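Local structure of EvdO2 (Micromonospora carbonacea, 4XAB) at residues G165-P170 and F211-Y216. The protein is an oxygenase of the phytanoyl-CoA dioxygenase family that probably catalyses an oxidative cyclization in the biosynthesis of orthosomycin antibiotics. Numbering follows the deposited sequence.
Sequences GGHRGP and FRTPHY. With NI (nickel (II) ion), chain B.
Arg212 lies along the backbone of His167 and Gly169, in a contact that joins two loops of the double-stranded beta-helix, the cupin-type fold of this oxygenase superfamily. It illustrates how the segment carrying the last histidine of a metal site can be packed against a neighbouring turn without direct hydrogen bonds between them. Followed outward, the CB of Arg212 rests 3.8 Å from the CA of His167, CG passes its carbonyl, and CD touches two carbonyl oxygens, 3.5 Å from His167 O and 3.6 Å from Gly169 O. A bend at chi3 (-85°) then turns the guanidinium away from the extended start of the chain. NH1 of Arg212 donates to a water at 2.7 Å, which in turn donates to both His167 O and Gly169 O, while NH2 forms a salt bridge with Glu132. Replacing Arg212 by an alanine would probably deprive the water of the N-H it accepts, leave Glu132 without its charged mate, and open a gap beside the two carbonyls. Farther along, His167 and Thr213 run side by side, with CB of the histidine 3.4 Å from OG1 of the threonine; both are hydrogen-bonded at the C-terminal end of helix 12-21, NE2 of His167 to Arg19 O and OG1 of Thr213 to Gly22 O just beyond it. Gly166 meets the ring of Pro214 so closely that a CB would collide with CD. Beyond this proline, His215 binds nickel through NE2, alongside His129 and Asp131, and Thr213 O helps to set the ring, accepting from ND1 of His215 at 2.9 Å, within 2° of the imidazole plane.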
loop_
_atom_site.group_PDB
_atom_site.type_symbol
_atom_site.label_atom_id
_atom_site.label_comp_id
_atom_site.label_asym_id
_atom_site.label_seq_id
_atom_site.Cartn_x
_atom_site.Cartn_y
_atom_site.Cartn_z
ATOM N N GLY A 165 -4.319 -16.501 0.499
ATOM C CA GLY A 165 -3.712 -17.533 1.309
ATOM C C GLY A 165 -2.202 -17.466 1.303
ATOM O O GLY A 165 -1.545 -18.191 2.051
ATOM N N GLY A 166 -1.644 -16.579 0.479
ATOM C CA GLY A 166 -0.197 -16.525 0.307
ATOM C C GLY A 166 0.564 -16.084 1.541
ATOM O O GLY A 166 1.781 -16.280 1.636
ATOM N N HIS A 167 -0.135 -15.460 2.479
ATOM C CA HIS A 167 0.502 -15.026 3.717
ATOM C C HIS A 167 0.854 -16.203 4.632
ATOM O O HIS A 167 1.568 -16.012 5.613
ATOM C CB HIS A 167 -0.386 -14.026 4.468
ATOM C CG HIS A 167 -1.708 -14.585 4.888
ATOM N ND1 HIS A 167 -2.490 -15.356 4.055
ATOM C CD2 HIS A 167 -2.376 -14.507 6.065
ATOM C CE1 HIS A 167 -3.593 -15.714 4.694
ATOM N NE2 HIS A 167 -3.550 -15.201 5.909
ATOM N N ARG A 168 0.355 -17.406 4.329
ATOM C CA ARG A 168 0.744 -18.594 5.090
ATOM C C ARG A 168 1.847 -19.367 4.385
ATOM O O ARG A 168 2.326 -20.370 4.890
ATOM C CB ARG A 168 -0.455 -19.511 5.330
ATOM C CG ARG A 168 -1.443 -18.950 6.323
ATOM C CD ARG A 168 -2.475 -19.997 6.670
ATOM N NE ARG A 168 -3.131 -20.516 5.469
ATOM C CZ ARG A 168 -4.268 -20.041 4.961
ATOM N NH1 ARG A 168 -4.905 -19.032 5.547
ATOM N NH2 ARG A 168 -4.775 -20.586 3.862
ATOM N N GLY A 169 2.230 -18.888 3.204
ATOM C CA GLY A 169 3.327 -19.486 2.457
ATOM C C GLY A 169 4.638 -18.821 2.834
ATOM O O GLY A 169 4.690 -18.000 3.751
ATOM N N PRO A 170 5.716 -19.162 2.118
ATOM C CA PRO A 170 7.004 -18.539 2.430
ATOM C C PRO A 170 7.066 -17.094 1.963
ATOM O O PRO A 170 6.220 -16.642 1.172
ATOM C CB PRO A 170 8.004 -19.399 1.653
ATOM C CG PRO A 170 7.217 -19.884 0.472
ATOM C CD PRO A 170 5.796 -20.081 0.969
ATOM N N PHE A 211 1.524 -8.345 5.889
ATOM C CA PHE A 211 2.880 -8.157 5.397
ATOM C C PHE A 211 3.340 -9.280 4.463
ATOM O O PHE A 211 4.255 -9.080 3.653
ATOM C CB PHE A 211 3.857 -8.050 6.577
ATOM C CG PHE A 211 3.896 -6.695 7.226
ATOM C CD1 PHE A 211 3.219 -5.620 6.683
ATOM C CD2 PHE A 211 4.622 -6.505 8.394
ATOM C CE1 PHE A 211 3.266 -4.370 7.288
ATOM C CE2 PHE A 211 4.682 -5.257 8.994
ATOM C CZ PHE A 211 3.997 -4.192 8.441
ATOM N N ARG A 212 2.742 -10.464 4.576
ATOM C CA ARG A 212 3.217 -11.594 3.766
ATOM C C ARG A 212 2.291 -11.939 2.587
ATOM O O ARG A 212 2.566 -12.862 1.827
ATOM C CB ARG A 212 3.415 -12.823 4.653
ATOM C CG ARG A 212 4.551 -13.729 4.218
ATOM C CD ARG A 212 4.855 -14.766 5.285
ATOM N NE ARG A 212 5.774 -14.277 6.309
ATOM C CZ ARG A 212 6.307 -15.050 7.252
ATOM N NH1 ARG A 212 5.991 -16.336 7.302
ATOM N NH2 ARG A 212 7.145 -14.543 8.146
ATOM N N THR A 213 1.198 -11.211 2.417
ATOM C CA THR A 213 0.334 -11.513 1.277
ATOM C C THR A 213 0.904 -10.982 -0.036
ATOM O O THR A 213 1.115 -9.785 -0.172
ATOM C CB THR A 213 -1.067 -10.924 1.483
ATOM O OG1 THR A 213 -1.545 -11.340 2.760
ATOM C CG2 THR A 213 -2.029 -11.398 0.380
ATOM N N PRO A 214 1.142 -11.873 -1.015
ATOM C CA PRO A 214 1.648 -11.354 -2.294
ATOM C C PRO A 214 0.625 -10.451 -2.972
ATOM O O PRO A 214 -0.584 -10.745 -2.949
ATOM C CB PRO A 214 1.894 -12.624 -3.128
ATOM C CG PRO A 214 2.019 -13.733 -2.112
ATOM C CD PRO A 214 1.046 -13.340 -1.013
ATOM N N HIS A 215 1.092 -9.340 -3.534
ATOM C CA HIS A 215 0.191 -8.476 -4.285
ATOM C C HIS A 215 0.874 -7.833 -5.479
ATOM O O HIS A 215 2.094 -7.791 -5.571
ATOM C CB HIS A 215 -0.434 -7.397 -3.377
ATOM C CG HIS A 215 0.556 -6.644 -2.536
ATOM N ND1 HIS A 215 1.147 -7.186 -1.415
ATOM C CD2 HIS A 215 1.026 -5.379 -2.635
ATOM C CE1 HIS A 215 1.961 -6.292 -0.876
ATOM N NE2 HIS A 215 1.895 -5.183 -1.586
ATOM N N TYR A 216 0.044 -7.331 -6.388
ATOM C CA TYR A 216 0.466 -6.787 -7.675
ATOM C C TYR A 216 -0.468 -5.637 -7.982
ATOM O O TYR A 216 -1.620 -5.659 -7.561
ATOM C CB TYR A 216 0.388 -7.873 -8.748
ATOM C CG TYR A 216 0.254 -7.404 -10.173
ATOM C CD1 TYR A 216 -0.989 -7.094 -10.720
ATOM C CD2 TYR A 216 1.371 -7.315 -10.985
ATOM C CE1 TYR A 216 -1.105 -6.680 -12.026
ATOM C CE2 TYR A 216 1.265 -6.904 -12.290
ATOM C CZ TYR A 216 0.028 -6.585 -12.802
ATOM O OH TYR A 216 -0.072 -6.185 -14.108
HETATM NI NI NI B . 3.354 -3.735 -1.329
HETATM O O HOH W 1 3.878 -17.577 6.265
HETATM O O HOH W 2 2.146 -2.745 -0.062
#